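Local coordinates for protein heme-degrading monooxygenase HmoB (Mycobacterium tuberculosis, PDB 6DS7) that breaks down heme by oxidative opening of its porphyrin ring, in the presence of an electron donor, to give mycobilin and free iron, at residues Lys4-Glu9 and Ala86-Phe91; Pro16-Arg21 and Asn80-Gly85; Gln39-Val44 and Phe51-Trp56. The protein carries 1 engineered substitution. All blocks are in the same frame, centred on the assembly; numbering follows the deposited sequence.

Contact 1: residues Lys4-Glu9 and Ala86-Phe91. With HEM (protoporphyrin IX containing Fe), chain D.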
loop_
_atom_site.group_PDB
_atom_site.type_symbol
_atom_site.label_atom_id
_atom_site.label_comp_id
_atom_site.label_asym_id
_atom_site.label_seq_id
_atom_site.Cartn_x
_atom_site.Cartn_y
_atom_site.Cartn_z
ATOM N N LYS A 4 1.117 6.780 3.990
ATOM C CA LYS A 4 2.230 6.516 4.884
ATOM C C LYS A 4 2.178 5.047 5.250
ATOM O O LYS A 4 1.200 4.589 5.862
ATOM C CB LYS A 4 2.174 7.378 6.159
ATOM C CG LYS A 4 1.881 8.889 5.941
ATOM C CD LYS A 4 3.138 9.624 5.563
ATOM C CE LYS A 4 2.852 11.148 5.340
ATOM N NZ LYS A 4 3.894 11.752 4.440
ATOM N N ILE A 5 3.224 4.324 4.889
ATOM C CA ILE A 5 3.352 2.902 5.199
ATOM C C ILE A 5 4.416 2.698 6.274
ATOM O O ILE A 5 5.593 3.039 6.072
ATOM C CB ILE A 5 3.685 2.090 3.939
ATOM C CG1 ILE A 5 2.662 2.417 2.819
ATOM C CG2 ILE A 5 3.648 0.628 4.272
ATOM C CD1 ILE A 5 2.938 1.638 1.509
ATOM N N ASN A 6 4.024 2.105 7.407
ATOM C CA ASN A 6 5.023 1.642 8.364
ATOM C C ASN A 6 5.308 0.188 8.035
ATOM O O ASN A 6 4.427 -0.692 8.160
ATOM C CB ASN A 6 4.594 1.809 9.820
ATOM C CG ASN A 6 5.804 1.934 10.767
ATOM O OD1 ASN A 6 6.769 2.578 10.415
ATOM N ND2 ASN A 6 5.733 1.330 11.968
ATOM N N ALA A 7 6.523 -0.051 7.616
ATOM C CA ALA A 7 6.973 -1.377 7.221
ATOM C C ALA A 7 7.683 -1.996 8.432
ATOM O O ALA A 7 8.762 -1.539 8.854
ATOM C CB ALA A 7 7.870 -1.291 5.998
ATOM N N ILE A 8 7.043 -3.005 9.009
ATOM C CA ILE A 8 7.398 -3.555 10.324
ATOM C C ILE A 8 8.097 -4.902 10.153
ATOM O O ILE A 8 7.526 -5.815 9.550
ATOM C CB ILE A 8 6.117 -3.759 11.145
ATOM C CG1 ILE A 8 5.500 -2.457 11.460
ATOM C CG2 ILE A 8 6.400 -4.547 12.370
ATOM C CD1 ILE A 8 6.550 -1.535 11.778
ATOM N N GLU A 9 9.270 -5.069 10.754
ATOM C CA GLU A 9 9.940 -6.364 10.691
ATOM C C GLU A 9 9.476 -7.184 11.877
ATOM O O GLU A 9 9.417 -6.672 12.990
ATOM C CB GLU A 9 11.457 -6.232 10.712
ATOM C CG GLU A 9 12.053 -5.354 9.605
ATOM C CD GLU A 9 13.369 -4.686 10.044
ATOM O OE1 GLU A 9 14.246 -5.388 10.618
ATOM O OE2 GLU A 9 13.531 -3.464 9.804
ATOM N N ALA A 86 11.428 -0.994 12.128
ATOM C CA ALA A 86 10.318 -0.384 11.426
ATOM C C ALA A 86 10.873 0.689 10.519
ATOM O O ALA A 86 11.824 1.369 10.884
ATOM C CB ALA A 86 9.294 0.245 12.378
ATOM N N SER A 87 10.272 0.839 9.333
ATOM C CA SER A 87 10.675 1.888 8.396
ATOM C C SER A 87 9.408 2.532 7.862
ATOM O O SER A 87 8.505 1.825 7.401
ATOM C CB SER A 87 11.498 1.360 7.192
ATOM O OG SER A 87 12.492 0.459 7.572
ATOM N N LEU A 88 9.355 3.849 7.921
ATOM C CA LEU A 88 8.230 4.621 7.421
ATOM C C LEU A 88 8.461 4.954 5.949
ATOM O O LEU A 88 9.450 5.604 5.602
ATOM C CB LEU A 88 8.064 5.902 8.224
ATOM C CG LEU A 88 6.836 6.699 7.797
ATOM C CD1 LEU A 88 5.559 5.966 8.117
ATOM C CD2 LEU A 88 6.826 8.088 8.440
ATOM N N LEU A 89 7.546 4.528 5.091
ATOM C CA LEU A 89 7.593 4.816 3.667
ATOM C C LEU A 89 6.497 5.815 3.338
ATOM O O LEU A 89 5.326 5.591 3.659
ATOM C CB LEU A 89 7.397 3.536 2.806
ATOM C CG LEU A 89 8.042 2.272 3.326
ATOM C CD1 LEU A 89 7.789 1.054 2.404
ATOM C CD2 LEU A 89 9.558 2.453 3.505
ATOM N N GLU A 90 6.903 6.942 2.765
ATOM C CA GLU A 90 5.954 8.047 2.499
ATOM C C GLU A 90 5.768 8.243 0.999
ATOM O O GLU A 90 6.762 8.284 0.278
ATOM C CB GLU A 90 6.456 9.314 3.179
ATOM C CG GLU A 90 6.789 9.075 4.631
ATOM C CD GLU A 90 7.062 10.337 5.420
ATOM O OE1 GLU A 90 8.183 10.473 5.921
ATOM O OE2 GLU A 90 6.149 11.172 5.520
ATOM N N PHE A 91 4.514 8.400 0.587
ATOM C CA PHE A 91 4.204 8.575 -0.845
ATOM C C PHE A 91 3.077 9.589 -1.023
ATOM O O PHE A 91 2.366 9.915 -0.065
ATOM C CB PHE A 91 3.646 7.272 -1.417
ATOM C CG PHE A 91 4.530 6.061 -1.306
ATOM C CD1 PHE A 91 4.531 5.287 -0.162
ATOM C CD2 PHE A 91 5.329 5.669 -2.365
ATOM C CE1 PHE A 91 5.324 4.155 -0.074
ATOM C CE2 PHE A 91 6.134 4.546 -2.270
ATOM C CZ PHE A 91 6.124 3.787 -1.126
HETATM C CHA HEM D . 4.443 0.031 16.766
HETATM C CHB HEM D . 5.235 3.911 14.080
HETATM C CHC HEM D . 0.738 3.655 12.241
HETATM C CHD HEM D . -0.281 0.551 15.781
HETATM C C1A HEM D . 5.096 1.072 16.134
HETATM C C2A HEM D . 6.511 1.394 16.248
HETATM C C3A HEM D . 6.727 2.455 15.503
HETATM C C4A HEM D . 5.452 2.847 14.903
HETATM C CMA HEM D . 8.067 3.192 15.291
HETATM C CAA HEM D . 7.570 0.598 17.067
HETATM C CBA HEM D . 7.802 -0.705 16.278
HETATM C CGA HEM D . 9.125 -1.320 16.713
HETATM O O1A HEM D . 9.366 -1.408 17.965
HETATM O O2A HEM D . 9.945 -1.725 15.820
HETATM C C1B HEM D . 4.122 4.104 13.285
HETATM C C2B HEM D . 4.088 4.976 12.181
HETATM C C3B HEM D . 2.863 4.927 11.643
HETATM C C4B HEM D . 2.066 4.014 12.422
HETATM C CMB HEM D . 5.320 5.799 11.738
HETATM C CAB HEM D . 2.388 5.718 10.416
HETATM C CBB HEM D . 1.774 5.018 9.468
HETATM C C1C HEM D . 0.013 2.881 13.112
HETATM C C2C HEM D . -1.425 2.718 13.145
HETATM C C3C HEM D . -1.669 1.830 14.123
HETATM C C4C HEM D . -0.429 1.434 14.732
HETATM C CMC HEM D . -2.449 3.397 12.188
HETATM C CAC HEM D . -3.017 1.279 14.647
HETATM C CBC HEM D . -4.146 2.001 14.682
HETATM C C1D HEM D . 0.925 0.100 16.229
HETATM C C2D HEM D . 1.069 -1.029 17.129
HETATM C C3D HEM D . 2.339 -1.176 17.417
HETATM C C4D HEM D . 3.067 -0.137 16.718
HETATM C CMD HEM D . -0.124 -1.842 17.658
HETATM C CAD HEM D . 2.956 -2.249 18.345
HETATM C CBD HEM D . 3.790 -3.187 17.476
HETATM C CGD HEM D . 4.490 -4.214 18.362
HETATM O O1D HEM D . 5.449 -4.860 17.895
HETATM O O2D HEM D . 4.127 -4.397 19.552
HETATM N NA HEM D . 4.477 1.968 15.287
HETATM N NB HEM D . 2.890 3.511 13.391
HETATM N NC HEM D . 0.579 2.073 14.109
HETATM N ND HEM D . 2.172 0.614 15.983
HETATM FE FE HEM D . 2.490 1.842 14.466
HETATM O O HOH W 1 3.741 11.667 1.760
HETATM O O HOH W 2 11.431 -1.962 7.962
#
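Strand segments 4-9 and 86-91 are antiparallel neighbours in the four-stranded sheet, and Ile-5 with Leu-89 and Ala-7 with Ser-87 form their hydrogen-bonded pairs. The bonds between Ile-5 and Leu-89 are short and nearly straight; that from Leu-89 N to Ile-5 O measures 2.6 Å. On the face of Ile-5, Ala-7, Ser-87 and Leu-89, the branched CB of Ile-5 meets the CB methylene of Leu-89, and Ile-5 CD1 reaches on to Phe-91 CE1 at 3.8 Å. These residues suit a face that turns to the second subunit, where Phe-51 of that subunit meets the Phe-91 ring and packs on Ile-5. The other face carries Lys-4, Asn-6, Ile-8, Ala-86, Leu-88 and Glu-90. Lys-4 bends at its second torsion (chi2 -82°), which carries NZ across to Glu-90 OE2 for a salt bridge of 2.6 Å made on the anti lone pair. Asp-59 is a second acidic partner of this ammonium, and a water joins it to Phe-91 O, so the buried lysine has its charge answered from several directions. Asn-6 swings its carboxamide over the porphyrin, with ND2 3.3 Å from C4A of the heme; its compact polar group can lie close to the ring. Leu-88 CD1 meets the heme methyl CMB at 3.6 Å, an apolar partner for the rim of the macrocycle. A sheet with one face toward the partner subunit is characteristic of the dimeric alpha/beta barrel of the antibiotic biosynthesis monooxygenase family; in this heme-degrading member the other face lines the heme pocket.

Contact 2: residues Pro16-Arg21 and Asn80-Gly85. With HEM (protoporphyrin IX containing Fe), chain D.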
loop_
_atom_site.group_PDB
_atom_site.type_symbol
_atom_site.label_atom_id
_atom_site.label_comp_id
_atom_site.label_asym_id
_atom_site.label_seq_id
_atom_site.Cartn_x
_atom_site.Cartn_y
_atom_site.Cartn_z
ATOM N N PRO A 16 1.277 -13.790 14.545
ATOM C CA PRO A 16 -0.009 -13.741 15.259
ATOM C C PRO A 16 0.028 -12.797 16.446
ATOM O O PRO A 16 -0.966 -12.125 16.723
ATOM C CB PRO A 16 -0.226 -15.184 15.694
ATOM C CG PRO A 16 0.483 -15.965 14.580
ATOM C CD PRO A 16 1.749 -15.182 14.371
ATOM N N GLU A 17 1.147 -12.713 17.154
ATOM C CA GLU A 17 1.196 -11.779 18.279
ATOM C C GLU A 17 1.070 -10.345 17.788
ATOM O O GLU A 17 0.330 -9.536 18.375
ATOM C CB GLU A 17 2.492 -11.953 19.057
ATOM C CG GLU A 17 2.702 -10.847 20.092
ATOM C CD GLU A 17 1.678 -10.907 21.218
ATOM O OE1 GLU A 17 1.460 -9.866 21.882
ATOM O OE2 GLU A 17 1.117 -12.004 21.461
ATOM N N LEU A 18 1.811 -10.010 16.719
ATOM C CA LEU A 18 1.744 -8.658 16.167
ATOM C C LEU A 18 0.338 -8.333 15.692
ATOM O O LEU A 18 -0.218 -7.280 16.038
ATOM C CB LEU A 18 2.750 -8.484 15.030
ATOM C CG LEU A 18 2.625 -7.006 14.577
ATOM C CD1 LEU A 18 3.531 -5.978 15.291
ATOM C CD2 LEU A 18 2.668 -6.891 13.095
ATOM N N GLU A 19 -0.292 -9.267 14.961
ATOM C CA GLU A 19 -1.655 -9.047 14.487
ATOM C C GLU A 19 -2.619 -8.845 15.636
ATOM O O GLU A 19 -3.496 -7.994 15.556
ATOM C CB GLU A 19 -2.112 -10.224 13.600
ATOM C CG GLU A 19 -1.317 -10.242 12.272
ATOM C CD GLU A 19 -1.701 -11.385 11.344
ATOM O OE1 GLU A 19 -2.851 -11.867 11.430
ATOM O OE2 GLU A 19 -0.845 -11.780 10.535
ATOM N N LYS A 20 -2.486 -9.621 16.708
ATOM C CA LYS A 20 -3.357 -9.437 17.870
ATOM C C LYS A 20 -3.242 -8.015 18.455
ATOM O O LYS A 20 -4.239 -7.447 18.915
ATOM C CB LYS A 20 -3.022 -10.478 18.952
ATOM C CG LYS A 20 -3.794 -10.239 20.263
ATOM C CD LYS A 20 -3.024 -10.570 21.573
ATOM C CE LYS A 20 -1.643 -9.978 21.603
ATOM N NZ LYS A 20 -1.262 -9.462 22.919
ATOM N N ARG A 21 -2.038 -7.441 18.478
ATOM C CA ARG A 21 -1.858 -6.078 19.001
ATOM C C ARG A 21 -2.594 -5.041 18.174
ATOM O O ARG A 21 -2.880 -3.943 18.670
ATOM C CB ARG A 21 -0.365 -5.746 19.115
ATOM C CG ARG A 21 0.301 -6.551 20.226
ATOM C CD ARG A 21 1.837 -6.408 20.258
ATOM N NE ARG A 21 2.423 -7.280 21.281
ATOM C CZ ARG A 21 3.523 -7.001 21.972
ATOM N NH1 ARG A 21 4.187 -5.866 21.751
ATOM N NH2 ARG A 21 3.953 -7.855 22.885
ATOM N N ASN A 80 6.716 -2.536 25.137
ATOM C CA ASN A 80 7.543 -3.660 24.693
ATOM C C ASN A 80 7.107 -4.221 23.331
ATOM O O ASN A 80 6.249 -5.107 23.258
ATOM C CB ASN A 80 7.512 -4.764 25.750
ATOM C CG ASN A 80 8.599 -5.804 25.540
ATOM O OD1 ASN A 80 9.567 -5.583 24.806
ATOM N ND2 ASN A 80 8.442 -6.952 26.185
ATOM N N PRO A 81 7.698 -3.757 22.247
ATOM C CA PRO A 81 7.261 -4.196 20.911
ATOM C C PRO A 81 7.673 -5.627 20.594
ATOM O O PRO A 81 8.671 -6.141 21.092
ATOM C CB PRO A 81 7.959 -3.211 19.969
ATOM C CG PRO A 81 9.155 -2.710 20.738
ATOM C CD PRO A 81 8.984 -3.034 22.216
ATOM N N VAL A 82 6.885 -6.282 19.751
ATOM C CA VAL A 82 7.345 -7.572 19.247
ATOM C C VAL A 82 8.084 -7.370 17.921
ATOM O O VAL A 82 8.970 -8.154 17.576
ATOM C CB VAL A 82 6.147 -8.532 19.149
ATOM C CG1 VAL A 82 5.075 -7.947 18.285
ATOM C CG2 VAL A 82 6.562 -9.912 18.651
ATOM N N ALA A 83 7.782 -6.301 17.197
ATOM C CA ALA A 83 8.539 -5.956 16.006
ATOM C C ALA A 83 9.994 -5.677 16.361
ATOM O O ALA A 83 10.296 -5.083 17.400
ATOM C CB ALA A 83 7.954 -4.710 15.351
ATOM N N THR A 84 10.884 -6.034 15.440
ATOM C CA THR A 84 12.330 -5.877 15.596
ATOM C C THR A 84 12.897 -4.730 14.765
ATOM O O THR A 84 14.123 -4.563 14.690
ATOM C CB THR A 84 13.043 -7.171 15.211
ATOM O OG1 THR A 84 12.680 -7.520 13.862
ATOM C CG2 THR A 84 12.612 -8.299 16.159
ATOM N N GLY A 85 12.043 -3.945 14.134
ATOM C CA GLY A 85 12.491 -2.813 13.341
ATOM C C GLY A 85 11.318 -2.238 12.573
ATOM O O GLY A 85 10.321 -2.934 12.343
HETATM C CHA HEM D . 4.443 0.031 16.766
HETATM C CHB HEM D . 5.235 3.911 14.080
HETATM C CHC HEM D . 0.738 3.655 12.241
HETATM C CHD HEM D . -0.281 0.551 15.781
HETATM C C1A HEM D . 5.096 1.072 16.134
HETATM C C2A HEM D . 6.511 1.394 16.248
HETATM C C3A HEM D . 6.727 2.455 15.503
HETATM C C4A HEM D . 5.452 2.847 14.903
HETATM C CMA HEM D . 8.067 3.192 15.291
HETATM C CAA HEM D . 7.570 0.598 17.067
HETATM C CBA HEM D . 7.802 -0.705 16.278
HETATM C CGA HEM D . 9.125 -1.320 16.713
HETATM O O1A HEM D . 9.366 -1.408 17.965
HETATM O O2A HEM D . 9.945 -1.725 15.820
HETATM C C1B HEM D . 4.122 4.104 13.285
HETATM C C2B HEM D . 4.088 4.976 12.181
HETATM C C3B HEM D . 2.863 4.927 11.643
HETATM C C4B HEM D . 2.066 4.014 12.422
HETATM C CMB HEM D . 5.320 5.799 11.738
HETATM C CAB HEM D . 2.388 5.718 10.416
HETATM C CBB HEM D . 1.774 5.018 9.468
HETATM C C1C HEM D . 0.013 2.881 13.112
HETATM C C2C HEM D . -1.425 2.718 13.145
HETATM C C3C HEM D . -1.669 1.830 14.123
HETATM C C4C HEM D . -0.429 1.434 14.732
HETATM C CMC HEM D . -2.449 3.397 12.188
HETATM C CAC HEM D . -3.017 1.279 14.647
HETATM C CBC HEM D . -4.146 2.001 14.682
HETATM C C1D HEM D . 0.925 0.100 16.229
HETATM C C2D HEM D . 1.069 -1.029 17.129
HETATM C C3D HEM D . 2.339 -1.176 17.417
HETATM C C4D HEM D . 3.067 -0.137 16.718
HETATM C CMD HEM D . -0.124 -1.842 17.658
HETATM C CAD HEM D . 2.956 -2.249 18.345
HETATM C CBD HEM D . 3.790 -3.187 17.476
HETATM C CGD HEM D . 4.490 -4.214 18.362
HETATM O O1D HEM D . 5.449 -4.860 17.895
HETATM O O2D HEM D . 4.127 -4.397 19.552
HETATM N NA HEM D . 4.477 1.968 15.287
HETATM N NB HEM D . 2.890 3.511 13.391
HETATM N NC HEM D . 0.579 2.073 14.109
HETATM N ND HEM D . 2.172 0.614 15.983
HETATM FE FE HEM D . 2.490 1.842 14.466
#
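Arg-21 NH1 is shared by two oxygens near the guanidinium edge: it gives a nearly straight bond of 2.7 Å to Asn-80 O and another of 2.6 Å to the heme propionate oxygen O2D. The second oxygen of that propionate, O1D, is gripped by backbone amides, from Val-82 N at 2.7 Å and from Ala-83 N at 2.8 Å. One carboxylate is thus held by a side-chain cation on O2D and by two loop amides on O1D, with Val-82 N also making a weak bond to O2D. Val-82 suits the place: its CG1 lies over one face of the guanidinium, 3.9 Å above the plane and offset toward the rim, and probably limits tilting of the group. The same methyl rests on Leu-18 CD1, so helix and loop also meet through carbon. Further out, Glu-17 OE1 accepts Arg-21 NE at 2.8 Å, in the guanidinium plane, and takes Lys-20 NZ as well. The chain of Arg-21, extended from CG to NE, carries the guanidinium out to the loop, and the in-plane bond to Glu-17 helps fix its rotation, with NH1 turned to the loop. Arginine and main-chain amides gripping a propionate make up this end of the protein's heme-binding site, to which Arg-21 and residues 82-85 belong.

Contact 3: residues Gln39-Val44 and Phe51-Trp56. With HEM (protoporphyrin IX containing Fe), chain D.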
loop_
_atom_site.group_PDB
_atom_site.type_symbol
_atom_site.label_atom_id
_atom_site.label_comp_id
_atom_site.label_asym_id
_atom_site.label_seq_id
_atom_site.Cartn_x
_atom_site.Cartn_y
_atom_site.Cartn_z
ATOM N N GLN A 39 -4.966 -0.150 6.468
ATOM C CA GLN A 39 -4.975 -1.609 6.380
ATOM C C GLN A 39 -3.704 -2.188 6.977
ATOM O O GLN A 39 -2.599 -1.685 6.732
ATOM C CB GLN A 39 -5.106 -2.069 4.932
ATOM C CG GLN A 39 -6.444 -1.720 4.278
ATOM C CD GLN A 39 -6.711 -2.481 2.942
ATOM O OE1 GLN A 39 -5.848 -2.586 2.068
ATOM N NE2 GLN A 39 -7.927 -2.965 2.787
ATOM N N LEU A 40 -3.861 -3.248 7.764
ATOM C CA LEU A 40 -2.717 -4.029 8.204
ATOM C C LEU A 40 -2.545 -5.146 7.183
ATOM O O LEU A 40 -3.498 -5.877 6.930
ATOM C CB LEU A 40 -2.975 -4.590 9.610
ATOM C CG LEU A 40 -1.895 -5.557 10.117
ATOM C CD1 LEU A 40 -0.543 -4.848 10.244
ATOM C CD2 LEU A 40 -2.313 -6.213 11.422
ATOM N N LEU A 41 -1.372 -5.227 6.545
ATOM C CA LEU A 41 -1.138 -6.177 5.462
ATOM C C LEU A 41 -0.118 -7.198 5.918
ATOM O O LEU A 41 1.029 -6.839 6.252
ATOM C CB LEU A 41 -0.656 -5.487 4.172
ATOM C CG LEU A 41 -1.598 -4.414 3.578
ATOM C CD1 LEU A 41 -1.001 -3.866 2.253
ATOM C CD2 LEU A 41 -2.993 -4.911 3.324
ATOM N N ARG A 42 -0.543 -8.515 5.875
ATOM C CA ARG A 42 0.286 -9.643 6.256
ATOM C C ARG A 42 1.063 -10.099 5.050
ATOM O O ARG A 42 0.456 -10.378 4.019
ATOM C CB ARG A 42 -0.558 -10.796 6.753
ATOM C CG ARG A 42 0.270 -12.038 7.065
ATOM C CD ARG A 42 -0.641 -13.232 7.123
ATOM N NE ARG A 42 -1.621 -13.085 8.203
ATOM C CZ ARG A 42 -2.853 -13.559 8.153
ATOM N NH1 ARG A 42 -3.279 -14.209 7.057
ATOM N NH2 ARG A 42 -3.662 -13.388 9.185
ATOM N N PRO A 43 2.378 -10.187 5.119
ATOM C CA PRO A 43 3.124 -10.524 3.914
ATOM C C PRO A 43 2.963 -11.990 3.587
ATOM O O PRO A 43 2.776 -12.833 4.456
ATOM C CB PRO A 43 4.561 -10.140 4.260
ATOM C CG PRO A 43 4.633 -10.338 5.734
ATOM C CD PRO A 43 3.264 -10.027 6.280
ATOM N N VAL A 44 2.902 -12.270 2.287
ATOM C CA VAL A 44 2.663 -13.608 1.785
ATOM C C VAL A 44 3.781 -14.036 0.857
ATOM O O VAL A 44 4.285 -15.164 0.955
ATOM C CB VAL A 44 1.279 -13.642 1.068
ATOM C CG1 VAL A 44 1.177 -14.734 0.022
ATOM C CG2 VAL A 44 0.149 -13.759 2.101
ATOM N N PHE A 51 3.090 -4.517 6.323
ATOM C CA PHE A 51 2.854 -3.129 5.917
ATOM C C PHE A 51 1.622 -2.597 6.622
ATOM O O PHE A 51 0.519 -3.110 6.411
ATOM C CB PHE A 51 2.619 -3.024 4.401
ATOM C CG PHE A 51 3.884 -3.007 3.563
ATOM C CD1 PHE A 51 5.104 -3.360 4.099
ATOM C CD2 PHE A 51 3.831 -2.642 2.217
ATOM C CE1 PHE A 51 6.266 -3.365 3.323
ATOM C CE2 PHE A 51 4.954 -2.638 1.453
ATOM C CZ PHE A 51 6.177 -3.018 1.973
ATOM N N VAL A 52 1.786 -1.530 7.387
ATOM C CA VAL A 52 0.677 -0.772 7.956
ATOM C C VAL A 52 0.461 0.426 7.032
ATOM O O VAL A 52 1.242 1.390 7.024
ATOM C CB VAL A 52 0.968 -0.338 9.399
ATOM C CG1 VAL A 52 -0.277 0.356 9.995
ATOM C CG2 VAL A 52 1.377 -1.564 10.242
ATOM N N VAL A 53 -0.564 0.344 6.191
ATOM C CA VAL A 53 -0.771 1.289 5.109
ATOM C C VAL A 53 -1.853 2.268 5.535
ATOM O O VAL A 53 -3.007 1.875 5.713
ATOM C CB VAL A 53 -1.181 0.581 3.819
ATOM C CG1 VAL A 53 -1.197 1.598 2.683
ATOM C CG2 VAL A 53 -0.187 -0.653 3.533
ATOM N N THR A 54 -1.484 3.539 5.709
ATOM C CA THR A 54 -2.446 4.557 6.088
ATOM C C THR A 54 -2.559 5.607 4.979
ATOM O O THR A 54 -1.581 5.966 4.314
ATOM C CB THR A 54 -2.060 5.236 7.416
ATOM O OG1 THR A 54 -0.877 6.037 7.236
ATOM C CG2 THR A 54 -1.769 4.135 8.477
ATOM N N HIS A 55 -3.782 6.108 4.837
ATOM C CA HIS A 55 -4.155 7.050 3.800
ATOM C C HIS A 55 -4.621 8.326 4.469
ATOM O O HIS A 55 -5.399 8.274 5.431
ATOM C CB HIS A 55 -5.275 6.463 2.972
ATOM C CG HIS A 55 -4.930 5.175 2.308
ATOM N ND1 HIS A 55 -4.842 5.060 0.936
ATOM C CD2 HIS A 55 -4.685 3.939 2.813
ATOM C CE1 HIS A 55 -4.565 3.808 0.619
ATOM N NE2 HIS A 55 -4.475 3.105 1.735
ATOM N N TRP A 56 -4.113 9.481 4.002
ATOM C CA TRP A 56 -4.463 10.770 4.606
ATOM C C TRP A 56 -4.739 11.811 3.534
ATOM O O TRP A 56 -4.141 11.772 2.459
ATOM C CB TRP A 56 -3.344 11.307 5.539
ATOM C CG TRP A 56 -2.953 10.338 6.621
ATOM C CD1 TRP A 56 -2.079 9.303 6.511
ATOM C CD2 TRP A 56 -3.425 10.317 7.998
ATOM N NE1 TRP A 56 -1.969 8.633 7.714
ATOM C CE2 TRP A 56 -2.796 9.219 8.638
ATOM C CE3 TRP A 56 -4.326 11.098 8.734
ATOM C CZ2 TRP A 56 -3.015 8.909 9.974
ATOM C CZ3 TRP A 56 -4.544 10.775 10.093
ATOM C CH2 TRP A 56 -3.915 9.671 10.679
HETATM C CHA HEM D . 4.443 0.031 16.766
HETATM C CHB HEM D . 5.235 3.911 14.080
HETATM C CHC HEM D . 0.738 3.655 12.241
HETATM C CHD HEM D . -0.281 0.551 15.781
HETATM C C1A HEM D . 5.096 1.072 16.134
HETATM C C2A HEM D . 6.511 1.394 16.248
HETATM C C3A HEM D . 6.727 2.455 15.503
HETATM C C4A HEM D . 5.452 2.847 14.903
HETATM C CMA HEM D . 8.067 3.192 15.291
HETATM C CAA HEM D . 7.570 0.598 17.067
HETATM C CBA HEM D . 7.802 -0.705 16.278
HETATM C CGA HEM D . 9.125 -1.320 16.713
HETATM O O1A HEM D . 9.366 -1.408 17.965
HETATM O O2A HEM D . 9.945 -1.725 15.820
HETATM C C1B HEM D . 4.122 4.104 13.285
HETATM C C2B HEM D . 4.088 4.976 12.181
HETATM C C3B HEM D . 2.863 4.927 11.643
HETATM C C4B HEM D . 2.066 4.014 12.422
HETATM C CMB HEM D . 5.320 5.799 11.738
HETATM C CAB HEM D . 2.388 5.718 10.416
HETATM C CBB HEM D . 1.774 5.018 9.468
HETATM C C1C HEM D . 0.013 2.881 13.112
HETATM C C2C HEM D . -1.425 2.718 13.145
HETATM C C3C HEM D . -1.669 1.830 14.123
HETATM C C4C HEM D . -0.429 1.434 14.732
HETATM C CMC HEM D . -2.449 3.397 12.188
HETATM C CAC HEM D . -3.017 1.279 14.647
HETATM C CBC HEM D . -4.146 2.001 14.682
HETATM C C1D HEM D . 0.925 0.100 16.229
HETATM C C2D HEM D . 1.069 -1.029 17.129
HETATM C C3D HEM D . 2.339 -1.176 17.417
HETATM C C4D HEM D . 3.067 -0.137 16.718
HETATM C CMD HEM D . -0.124 -1.842 17.658
HETATM C CAD HEM D . 2.956 -2.249 18.345
HETATM C CBD HEM D . 3.790 -3.187 17.476
HETATM C CGD HEM D . 4.490 -4.214 18.362
HETATM O O1D HEM D . 5.449 -4.860 17.895
HETATM O O2D HEM D . 4.127 -4.397 19.552
HETATM N NA HEM D . 4.477 1.968 15.287
HETATM N NB HEM D . 2.890 3.511 13.391
HETATM N NC HEM D . 0.579 2.073 14.109
HETATM N ND HEM D . 2.172 0.614 15.983
HETATM FE FE HEM D . 2.490 1.842 14.466
#
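Leu-41 and Phe-51 face each other as a hydrogen-bonded pair in the antiparallel beta hairpin of strands 35-45 and 50-56, part of the ferredoxin-like sheet from which a dimeric alpha/beta barrel is built. Leu-41 can be followed outward. Its CB sits 4.1 Å from Phe-51 CB, directly across the ladder, and also leans against the carbonyl oxygen of Phe-51. CG, placed opposite the carbonyl carbon (chi1 -59°), moves along the neighbouring strand and comes 4.0 Å from Val-53 CG2. Because the next torsion is extended (chi2 -177°), CD1 continues in the same direction and closes on that methyl at 3.6 Å. A leucine suits the position: its branch is long enough to reach diagonally past its direct partner, while the beta-branched Val-53 fills the space close to its own strand. This side turns toward the second subunit, whose Phe-91 packs on Leu-41; Gln-39, on the same side, gives its NE2 to Asp-96 of that subunit.

On the reverse side, Leu-40 CD1 and Val-52 CG2 touch at 3.8 Å. Val-52 uses its two methyls separately, for its CG1 lies 4.0 Å from the pyrrole carbon C1C of the heme. Apolar aliphatic groups fit here, where the sheet forms a wall of the pocket. The backbone ladder beneath is regular, with Val-53 N giving a nearly straight bond to Gln-39 O. Next along the strand, Thr-54 meets the heme vinyl carbon CBB through its OG1 at 3.6 Å. That hydroxyl also bonds to Lys-4 O, and its oxygen accepts the indole N-H of Trp-56, with NE1 2.9 Å from OG1.

Overall arrangement
Contacts 1 and 3 are ladders of a single sheet, their centres about 9 Å apart, joined where strands 2-9 and 50-56 run side by side: Asn-6 O lies 2.9 Å from Val-52 N. Contact 2 stands at one end of that sheet, its centre about 15 Å from contact 1 and 14 Å from contact 3. It is tied to contact 1 through Glu-9 N and Gly-85 O, 2.9 Å apart, and to contact 3 by a salt bridge of 2.8 Å between Glu-19 OE2 and Arg-42 NE. All three border one heme: the two ladders line its macrocycle, and contact 2 takes a propionate. Arg-21 and Asn-80 touch the second heme too, whose pocket includes His-74.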